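Local coordinates for LPXTG-motif cell wall anchor domain protein (Mobiluncus mulieris, PDB 5U5O), which probably mediates adhesion as part of a giant, internally cross-linked, cell-wall-anchored bacterial surface protein built from Ig-like domains, at residues T178-D182 against A183-V187. Residues are numbered along the deposited sequence; the frame is centred on the assembly and turned at random. Where two conformers were deposited one is given.
Sequences TGWED and AFAKV
Glu181 meets the start of the segment 183-187 with both its backbone and its side chain, a compact example of one residue organising the turn that follows it. Its carbonyl O accepts two amides, Phe184 N at 3.1 Å and Ala185 N at 3.1 Å. The second lies in the carbonyl plane with a C=O...N angle of 159°, whereas the first sits well above that plane. The bond to Phe184 N closes a beta turn, 181-184, whose central residues Asp182 and Ala183 have helix-like backbone angles, and the bond to Ala185 N adds an alpha-turn (i to i+4) from the same carbonyl. The carboxylate reaches forward along the chain: a bend at chi2 (44°) carries OE2 to Ala183 N, 2.9 Å away in a nearly straight bond received on the anti side. With chi1 at 175°, CG of Glu181 stands 3.4 Å from CD2 of Phe184, meeting that ring obliquely.

Across the turn, the indole of Trp180 reaches Ala185, whose CB lies 3.4 Å from CZ2 of Trp180. Val187 O sits in the ring plane at its edge, 3.4 Å from the same CZ2. At that edge, too, NE1 of Trp180 donates to a water at 3.0 Å, and this water in turn donates to Val187 O at 2.9 Å, with a weak further bond to OD1 of Asp182. Separately, within 183-187, Lys186 NZ bonds Phe184 O. This surface loop of the DUF5979 region, between strands 150-178 and 193-200, packs through Trp180 on Ala241 at the end of helix 234-241, and through Glu181 and Phe184 on Leu243.

With a carboxylate and a doubly used carbonyl gathering three consecutive amides, the turn is held by hydrogen bonds as well as by apolar contact; the negative charge beside those amides would probably be partly offset by their dipoles.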
ATOM      1  N   THR A 178      33.640 -22.554  -6.671  1.00 11.30           N
ATOM      2  CA  THR A 178      34.421 -23.426  -7.558  1.00 12.21           C
ATOM      3  C   THR A 178      35.873 -23.032  -7.430  1.00 13.19           C
ATOM      4  O   THR A 178      36.205 -21.914  -7.066  1.00 13.64           O
ATOM      5  CB  THR A 178      33.967 -23.308  -9.035  1.00 13.74           C
ATOM      6  OG1 THR A 178      34.158 -21.970  -9.500  1.00 15.23           O
ATOM      7  CG2 THR A 178      32.531 -23.717  -9.194  1.00 14.32           C
ATOM      8  N   GLY A 179      36.764 -23.970  -7.796  1.00 13.46           N
ATOM      9  CA  GLY A 179      38.179 -23.655  -7.873  1.00 12.23           C
ATOM     10  C   GLY A 179      38.985 -23.672  -6.585  1.00 12.95           C
ATOM     11  O   GLY A 179      40.130 -23.236  -6.588  1.00 15.01           O
ATOM     12  N   TRP A 180      38.405 -24.167  -5.496  1.00 13.24           N
ATOM     13  CA  TRP A 180      39.107 -24.245  -4.200  1.00 13.49           C
ATOM     14  C   TRP A 180      40.402 -25.047  -4.330  1.00 14.17           C
ATOM     15  O   TRP A 180      40.431 -26.064  -5.049  1.00 15.84           O
ATOM     16  CB  TRP A 180      38.217 -24.909  -3.145  1.00 14.57           C
ATOM     17  CG  TRP A 180      38.714 -24.742  -1.758  1.00 13.70           C
ATOM     18  CD1 TRP A 180      39.497 -25.590  -1.051  1.00 15.51           C
ATOM     19  CD2 TRP A 180      38.409 -23.656  -0.879  1.00 13.60           C
ATOM     20  NE1 TRP A 180      39.747 -25.092   0.196  1.00 16.52           N
ATOM     21  CE2 TRP A 180      39.080 -23.905   0.330  1.00 14.96           C
ATOM     22  CE3 TRP A 180      37.656 -22.474  -1.003  1.00 13.79           C
ATOM     23  CZ2 TRP A 180      39.005 -23.026   1.420  1.00 15.08           C
ATOM     24  CZ3 TRP A 180      37.583 -21.601   0.073  1.00 13.77           C
ATOM     25  CH2 TRP A 180      38.249 -21.883   1.268  1.00 15.27           C
ATOM     26  N   GLU A 181      41.483 -24.633  -3.682  1.00 14.51           N
ATOM     27  CA  GLU A 181      42.744 -25.403  -3.700  1.00 13.50           C
ATOM     28  C   GLU A 181      43.285 -25.464  -2.263  1.00 14.26           C
ATOM     29  O   GLU A 181      43.631 -24.428  -1.680  1.00 16.14           O
ATOM     30  CB  GLU A 181      43.772 -24.750  -4.623  1.00 13.68           C
ATOM     31  CG  GLU A 181      45.161 -25.395  -4.625  1.00 14.30           C
ATOM     32  CD  GLU A 181      45.143 -26.914  -4.682  1.00 14.81           C
ATOM     33  OE1 GLU A 181      44.567 -27.462  -5.653  1.00 17.79           O
ATOM     34  OE2 GLU A 181      45.715 -27.544  -3.752  1.00 16.36           O
ATOM     35  N   ASP A 182      43.342 -26.669  -1.699  1.00 14.16           N
ATOM     36  CA  ASP A 182      43.831 -26.865  -0.317  1.00 14.41           C
ATOM     37  C   ASP A 182      45.253 -26.336  -0.117  1.00 14.80           C
ATOM     38  O   ASP A 182      45.597 -25.939   0.974  1.00 17.64           O
ATOM     39  CB  ASP A 182      43.853 -28.353   0.057  1.00 15.16           C
ATOM     40  CG  ASP A 182      42.500 -28.994   0.045  1.00 16.92           C
ATOM     41  OD1 ASP A 182      41.478 -28.298   0.111  1.00 21.22           O
ATOM     42  OD2 ASP A 182      42.439 -30.238  -0.003  1.00 20.17           O
ATOM     43  N   ALA A 183      46.103 -26.357  -1.144  1.00 15.33           N
ATOM     44  CA  ALA A 183      47.478 -25.860  -0.975  1.00 15.56           C
ATOM     45  C   ALA A 183      47.537 -24.408  -0.564  1.00 16.21           C
ATOM     46  O   ALA A 183      48.458 -24.010   0.125  1.00 19.10           O
ATOM     47  CB  ALA A 183      48.303 -26.065  -2.236  1.00 15.07           C
ATOM     48  N   PHE A 184      46.569 -23.625  -1.031  1.00 16.83           N
ATOM     49  CA  PHE A 184      46.561 -22.193  -0.786  1.00 16.28           C
ATOM     50  C   PHE A 184      45.589 -21.733   0.295  1.00 15.42           C
ATOM     51  O   PHE A 184      45.759 -20.640   0.827  1.00 18.26           O
ATOM     52  CB  PHE A 184      46.263 -21.450  -2.078  1.00 16.38           C
ATOM     53  CG  PHE A 184      47.253 -21.744  -3.179  1.00 17.16           C
ATOM     54  CD1 PHE A 184      48.582 -21.348  -3.050  1.00 19.69           C
ATOM     55  CD2 PHE A 184      46.873 -22.424  -4.329  1.00 17.27           C
ATOM     56  CE1 PHE A 184      49.508 -21.625  -4.044  1.00 21.12           C
ATOM     57  CE2 PHE A 184      47.798 -22.700  -5.327  1.00 18.99           C
ATOM     58  CZ  PHE A 184      49.117 -22.299  -5.191  1.00 20.00           C
ATOM     59  N   ALA A 185      44.591 -22.557   0.622  1.00 15.36           N
ATOM     60  CA  ALA A 185      43.533 -22.146   1.546  1.00 15.86           C
ATOM     61  C   ALA A 185      44.033 -21.943   2.973  1.00 16.84           C
ATOM     62  O   ALA A 185      44.950 -22.620   3.416  1.00 20.49           O
ATOM     63  CB  ALA A 185      42.404 -23.159   1.543  1.00 17.29           C
ATOM     64  N   LYS A 186      43.399 -21.013   3.681  1.00 15.70           N
ATOM     65  CA  LYS A 186      43.724 -20.727   5.068  1.00 17.95           C
ATOM     66  C   LYS A 186      42.672 -21.201   6.065  1.00 18.28           C
ATOM     67  O   LYS A 186      42.826 -21.009   7.283  1.00 20.42           O
ATOM     68  CB  LYS A 186      43.923 -19.225   5.222  1.00 21.26           C
ATOM     69  CG  LYS A 186      44.976 -18.628   4.302  1.00 25.95           C
ATOM     70  CD  LYS A 186      46.334 -19.304   4.448  1.00 31.76           C
ATOM     71  CE  LYS A 186      47.421 -18.514   3.737  1.00 40.17           C
ATOM     72  NZ  LYS A 186      47.110 -18.299   2.294  1.00 45.73           N
ATOM     73  N   VAL A 187      41.572 -21.732   5.548  0.70 17.64           N
ATOM     74  CA  VAL A 187      40.533 -22.371   6.343  0.70 17.82           C
ATOM     75  C   VAL A 187      40.089 -23.625   5.622  0.70 16.66           C
ATOM     76  O   VAL A 187      40.365 -23.793   4.421  0.70 17.49           O
ATOM     77  CB  VAL A 187      39.285 -21.470   6.543  0.70 16.39           C
ATOM     78  CG1 VAL A 187      39.588 -20.278   7.445  0.70 18.96           C
ATOM     79  CG2 VAL A 187      38.677 -21.028   5.205  0.70 14.81           C
TER
HETATM   80  O   HOH W   1      41.232 -25.931   2.673  1.00 23.96           O